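Local coordinates for DsbA family protein (Salmonella typhimurium, PDB 7JVE) that acts as a trimeric thioredoxin-like enzyme of the DsbA family, with both thiol oxidase and disulfide isomerase activities, at residues 72-77 against 117-122; 68-73 against 85-90. All blocks are in the same frame, centred on the assembly; numbering follows the deposited sequence.

Interaction 1. Residues 72-77 against 117-122; sequences SSSPSV and IFKEFP
S74 and K119 meet through their polar ends, the ammonium NZ giving a hydrogen bond of 2.8 Å to S74 OG. The lysine leaves the backbone away from 72-77, but a bend at its second torsion (chi2 -71°) turns the otherwise extended chain back, so that CD and CE run up beside the serine oxygen. Serine suits this buried place because its OG can accept from the ammonium group while its CB presses on the I117 methyl CG2 at 3.6 Å. NZ has a second acceptor, the backbone O of E68, so two oxygens grip the buried ammonium, which would be expected to offset part of the cost of burying its charge.

One residue on, P75 O accepts from F118 N at 2.9 Å, with an N-H...O angle of 158°. The same carbonyl oxygen lies in the plane of the F118 ring, 3.5 Å from CD1, so the phenyl offers it an edge of C-H groups. Farther along that rim come S76 CA and, more loosely, V77 CG2. Proline has no N-H to return to the strand; it sets CD 3.7 Å from F118 O instead. S76 and I117 form an antiparallel non-hydrogen-bonded pair, and their side chains lie on one face of the sheet, with CB of the small serine side chain beside I117 CG1.

Strand 76-77 thus borders 115-120 at the rim of the central sheet, while 84-90 flanks 115-120 on its other edge. Y150 and H154 meet the F118 ring edge-to-face, and P75 packs on W142 of helix 128-145.

Interaction 2. Residues 68-73 against 85-90; sequences ELLSSS and AVVMFF
V87 rises from strand 84-90, in the central sheet of the thioredoxin fold, and fits its forked side chain into the hollow formed by L69 and L70 where helix 66-69 ends. Both methyls touch the carbonyl oxygen of L69, CG2 at 3.7 Å. Beyond it the fork divides: CG1 meets L69 CD2 at 4.0 Å and CG2 meets L70 CD2. With CG1 anti to the backbone N (chi1 -175°), the two branches are spread between the neighbouring leucines. A beta-branched valine suits the place, being short, wide and apolar.

The residues two positions to either side along the strand complete the relief. A85 is a low spot, and L70 extends into it until its CD2 lies 3.9 Å from the alanine CB; the L70 side chain crosses that of V87 at about a right angle. F89 is the tall feature at the other end. Its ring is turned edge-on to L69, whose CD2 lies in the ring plane 3.8 Å from CZ, touching CE1 as well.

L207 of helix 199-210 packs on both L69 and F89, and F213 meets the F89 ring edge-to-face. Past the leucines the chain turns from the sheet into a serine-rich loop, beginning with an ST turn in which S71 OG accepts a 2.9 Å hydrogen bond from S73 N.

From the N terminus, the chain leaves helix 66-69 and passes through S72 and S73, which are common to the first segments of both interactions but make no contact across either. Interaction 2 closes the shorter loop, in which strand 76-77 forms before the chain enters strand 84-90. Interaction 1 starts inside that loop and ends beyond it, at 117-122, so the two loops cross rather than nest. The longer one takes in strand 84-90, the C94-C97 disulfide and helix 95-110, a beta-alpha-beta crossover into the parallel strand 115-120. The two strands are joined directly: K119 N approaches M88 O at 2.7 Å, a probable hydrogen bond. One short connector thereby packs on a sheet face and then lines its edge.

Interaction 1. Residues 72-77 against 117-122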
loop_
_atom_site.group_PDB
_atom_site.type_symbol
_atom_site.label_atom_id
_atom_site.label_comp_id
_atom_site.label_asym_id
_atom_site.label_seq_id
_atom_site.Cartn_x
_atom_site.Cartn_y
_atom_site.Cartn_z
ATOM N N SER A 72 33.393 4.309 -19.939
ATOM C CA SER A 72 33.369 5.552 -20.696
ATOM C C SER A 72 32.471 5.467 -21.929
ATOM O O SER A 72 32.404 6.442 -22.682
ATOM C CB SER A 72 34.783 5.938 -21.132
ATOM O OG SER A 72 35.373 4.856 -21.821
ATOM N N SER A 73 31.811 4.329 -22.170
ATOM C CA SER A 73 30.852 4.221 -23.256
ATOM C C SER A 73 29.492 4.819 -22.904
ATOM O O SER A 73 28.687 5.062 -23.809
ATOM C CB SER A 73 30.690 2.758 -23.667
ATOM O OG SER A 73 31.827 2.301 -24.384
ATOM N N SER A 74 29.233 5.091 -21.634
ATOM C CA SER A 74 27.949 5.632 -21.193
ATOM C C SER A 74 28.001 7.152 -21.186
ATOM O O SER A 74 29.030 7.738 -20.839
ATOM C CB SER A 74 27.603 5.133 -19.797
ATOM O OG SER A 74 27.498 3.717 -19.796
ATOM N N PRO A 75 26.940 7.830 -21.576
ATOM C CA PRO A 75 26.962 9.295 -21.495
ATOM C C PRO A 75 27.217 9.724 -20.057
ATOM O O PRO A 75 26.700 9.127 -19.109
ATOM C CB PRO A 75 25.565 9.716 -21.980
ATOM C CG PRO A 75 24.992 8.503 -22.651
ATOM C CD PRO A 75 25.659 7.291 -22.057
ATOM N N SER A 76 28.016 10.774 -19.896
ATOM C CA SER A 76 28.238 11.342 -18.572
ATOM C C SER A 76 28.460 12.841 -18.687
ATOM O O SER A 76 28.677 13.376 -19.774
ATOM C CB SER A 76 29.426 10.686 -17.865
ATOM O OG SER A 76 30.640 10.970 -18.538
ATOM N N VAL A 77 28.337 13.515 -17.545
ATOM C CA VAL A 77 28.810 14.877 -17.364
ATOM C C VAL A 77 29.703 14.878 -16.135
ATOM O O VAL A 77 29.686 13.947 -15.331
ATOM C CB VAL A 77 27.666 15.892 -17.197
ATOM C CG1 VAL A 77 26.813 15.961 -18.481
ATOM C CG2 VAL A 77 26.822 15.552 -15.943
ATOM N N ILE A 117 26.942 9.510 -14.497
ATOM C CA ILE A 117 26.881 8.538 -15.574
ATOM C C ILE A 117 25.431 8.109 -15.743
ATOM O O ILE A 117 24.738 7.837 -14.758
ATOM C CB ILE A 117 27.797 7.335 -15.267
ATOM C CG1 ILE A 117 29.216 7.831 -14.942
ATOM C CG2 ILE A 117 27.788 6.352 -16.418
ATOM C CD1 ILE A 117 30.243 6.722 -14.719
ATOM N N PHE A 118 24.977 8.042 -16.987
ATOM C CA PHE A 118 23.575 7.800 -17.317
ATOM C C PHE A 118 23.408 6.395 -17.889
ATOM O O PHE A 118 23.954 6.081 -18.955
ATOM C CB PHE A 118 23.084 8.853 -18.314
ATOM C CG PHE A 118 23.012 10.253 -17.728
ATOM C CD1 PHE A 118 24.152 11.034 -17.628
ATOM C CD2 PHE A 118 21.801 10.772 -17.261
ATOM C CE1 PHE A 118 24.095 12.329 -17.078
ATOM C CE2 PHE A 118 21.726 12.058 -16.716
ATOM C CZ PHE A 118 22.879 12.835 -16.616
ATOM N N LYS A 119 22.655 5.554 -17.198
ATOM C CA LYS A 119 22.407 4.183 -17.660
ATOM C C LYS A 119 20.926 4.046 -18.020
ATOM O O LYS A 119 20.102 3.714 -17.172
ATOM C CB LYS A 119 22.802 3.152 -16.583
ATOM C CG LYS A 119 24.220 3.278 -16.107
ATOM C CD LYS A 119 25.188 2.835 -17.204
ATOM C CE LYS A 119 26.522 2.424 -16.623
ATOM N NZ LYS A 119 27.446 1.903 -17.661
ATOM N N GLU A 120 20.601 4.285 -19.289
ATOM C CA GLU A 120 19.233 4.129 -19.774
ATOM C C GLU A 120 18.889 2.650 -19.900
ATOM O O GLU A 120 19.670 1.881 -20.472
ATOM C CB GLU A 120 19.081 4.809 -21.131
ATOM C CG GLU A 120 19.200 6.306 -21.080
ATOM C CD GLU A 120 19.318 6.942 -22.454
ATOM O OE1 GLU A 120 18.513 6.599 -23.330
ATOM O OE2 GLU A 120 20.198 7.812 -22.646
ATOM N N PHE A 121 17.720 2.255 -19.381
ATOM C CA PHE A 121 17.265 0.875 -19.467
ATOM C C PHE A 121 15.741 0.837 -19.417
ATOM O O PHE A 121 15.101 1.817 -19.014
ATOM C CB PHE A 121 17.887 0.007 -18.349
ATOM C CG PHE A 121 17.193 0.125 -16.992
ATOM C CD1 PHE A 121 17.150 1.333 -16.317
ATOM C CD2 PHE A 121 16.633 -0.991 -16.378
ATOM C CE1 PHE A 121 16.526 1.447 -15.052
ATOM C CE2 PHE A 121 16.012 -0.892 -15.121
ATOM C CZ PHE A 121 15.954 0.340 -14.458
ATOM N N PRO A 122 15.120 -0.288 -19.829
ATOM C CA PRO A 122 13.653 -0.380 -19.847
ATOM C C PRO A 122 13.097 -1.193 -18.687
ATOM O O PRO A 122 13.484 -2.355 -18.522
ATOM C CB PRO A 122 13.382 -1.100 -21.169
ATOM C CG PRO A 122 14.665 -1.906 -21.424
ATOM C CD PRO A 122 15.729 -1.471 -20.448
#

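Interaction 2. Residues 68-73 against 85-90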
loop_
_atom_site.group_PDB
_atom_site.type_symbol
_atom_site.label_atom_id
_atom_site.label_comp_id
_atom_site.label_asym_id
_atom_site.label_seq_id
_atom_site.Cartn_x
_atom_site.Cartn_y
_atom_site.Cartn_z
ATOM N N GLU A 68 32.162 -1.857 -15.542
ATOM C CA GLU A 68 30.960 -1.652 -16.332
ATOM C C GLU A 68 30.207 -0.416 -15.855
ATOM O O GLU A 68 29.733 0.382 -16.670
ATOM C CB GLU A 68 30.074 -2.900 -16.247
ATOM C CG GLU A 68 30.721 -4.119 -16.891
ATOM C CD GLU A 68 31.514 -4.992 -15.895
ATOM O OE1 GLU A 68 31.340 -6.231 -15.924
ATOM O OE2 GLU A 68 32.271 -4.460 -15.050
ATOM N N LEU A 69 30.078 -0.248 -14.533
ATOM C CA LEU A 69 29.371 0.908 -13.991
ATOM C C LEU A 69 30.001 2.216 -14.456
ATOM O O LEU A 69 29.295 3.199 -14.708
ATOM C CB LEU A 69 29.356 0.844 -12.465
ATOM C CG LEU A 69 28.429 -0.189 -11.815
ATOM C CD1 LEU A 69 28.773 -0.357 -10.346
ATOM C CD2 LEU A 69 26.972 0.197 -11.981
ATOM N N LEU A 70 31.330 2.256 -14.561
ATOM C CA LEU A 70 32.052 3.481 -14.865
ATOM C C LEU A 70 32.505 3.551 -16.315
ATOM O O LEU A 70 33.280 4.447 -16.666
ATOM C CB LEU A 70 33.254 3.638 -13.936
ATOM C CG LEU A 70 32.958 3.416 -12.459
ATOM C CD1 LEU A 70 34.211 3.615 -11.646
ATOM C CD2 LEU A 70 31.854 4.326 -12.010
ATOM N N SER A 71 32.025 2.631 -17.155
ATOM C CA SER A 71 32.357 2.591 -18.576
ATOM C C SER A 71 32.339 3.985 -19.194
ATOM O O SER A 71 31.402 4.758 -18.987
ATOM C CB SER A 71 31.355 1.688 -19.306
ATOM O OG SER A 71 31.543 1.784 -20.706
ATOM N N SER A 72 33.393 4.309 -19.939
ATOM C CA SER A 72 33.369 5.552 -20.696
ATOM C C SER A 72 32.471 5.467 -21.929
ATOM O O SER A 72 32.404 6.442 -22.682
ATOM C CB SER A 72 34.783 5.938 -21.132
ATOM O OG SER A 72 35.373 4.856 -21.821
ATOM N N SER A 73 31.811 4.329 -22.170
ATOM C CA SER A 73 30.852 4.221 -23.256
ATOM C C SER A 73 29.492 4.819 -22.904
ATOM O O SER A 73 28.687 5.062 -23.809
ATOM C CB SER A 73 30.690 2.758 -23.667
ATOM O OG SER A 73 31.827 2.301 -24.384
ATOM N N ALA A 85 31.825 9.136 -8.588
ATOM C CA ALA A 85 30.838 8.965 -9.638
ATOM C C ALA A 85 29.473 8.628 -9.046
ATOM O O ALA A 85 29.353 7.973 -8.003
ATOM C CB ALA A 85 31.255 7.876 -10.630
ATOM N N VAL A 86 28.442 9.092 -9.742
ATOM C CA VAL A 86 27.051 8.786 -9.448
ATOM C C VAL A 86 26.509 8.145 -10.708
ATOM O O VAL A 86 26.426 8.803 -11.749
ATOM C CB VAL A 86 26.252 10.043 -9.075
ATOM C CG1 VAL A 86 24.767 9.705 -8.878
ATOM C CG2 VAL A 86 26.849 10.695 -7.851
ATOM N N VAL A 87 26.178 6.861 -10.632
ATOM C CA VAL A 87 25.695 6.094 -11.772
ATOM C C VAL A 87 24.186 5.972 -11.636
ATOM O O VAL A 87 23.690 5.528 -10.595
ATOM C CB VAL A 87 26.366 4.708 -11.825
ATOM C CG1 VAL A 87 25.952 3.953 -13.081
ATOM C CG2 VAL A 87 27.867 4.845 -11.760
ATOM N N MET A 88 23.442 6.379 -12.666
ATOM C CA MET A 88 21.988 6.458 -12.553
ATOM C C MET A 88 21.318 5.530 -13.557
ATOM O O MET A 88 21.441 5.722 -14.775
ATOM C CB MET A 88 21.485 7.896 -12.719
ATOM C CG MET A 88 22.139 8.904 -11.774
ATOM S SD MET A 88 22.059 10.649 -12.271
ATOM C CE MET A 88 22.962 10.662 -13.825
ATOM N N PHE A 89 20.617 4.524 -13.028
ATOM C CA PHE A 89 19.746 3.646 -13.796
ATOM C C PHE A 89 18.335 4.236 -13.811
ATOM O O PHE A 89 17.719 4.430 -12.756
ATOM C CB PHE A 89 19.748 2.247 -13.189
ATOM C CG PHE A 89 21.074 1.549 -13.304
ATOM C CD1 PHE A 89 22.130 1.901 -12.472
ATOM C CD2 PHE A 89 21.277 0.572 -14.290
ATOM C CE1 PHE A 89 23.359 1.249 -12.572
ATOM C CE2 PHE A 89 22.494 -0.080 -14.410
ATOM C CZ PHE A 89 23.552 0.252 -13.547
ATOM N N PHE A 90 17.832 4.525 -15.005
ATOM C CA PHE A 90 16.554 5.190 -15.144
ATOM C C PHE A 90 15.926 4.771 -16.466
ATOM O O PHE A 90 16.615 4.366 -17.412
ATOM C CB PHE A 90 16.701 6.716 -15.099
ATOM C CG PHE A 90 17.457 7.256 -16.267
ATOM C CD1 PHE A 90 18.842 7.258 -16.269
ATOM C CD2 PHE A 90 16.786 7.684 -17.405
ATOM C CE1 PHE A 90 19.535 7.715 -17.371
ATOM C CE2 PHE A 90 17.476 8.153 -18.495
ATOM C CZ PHE A 90 18.847 8.170 -18.481
#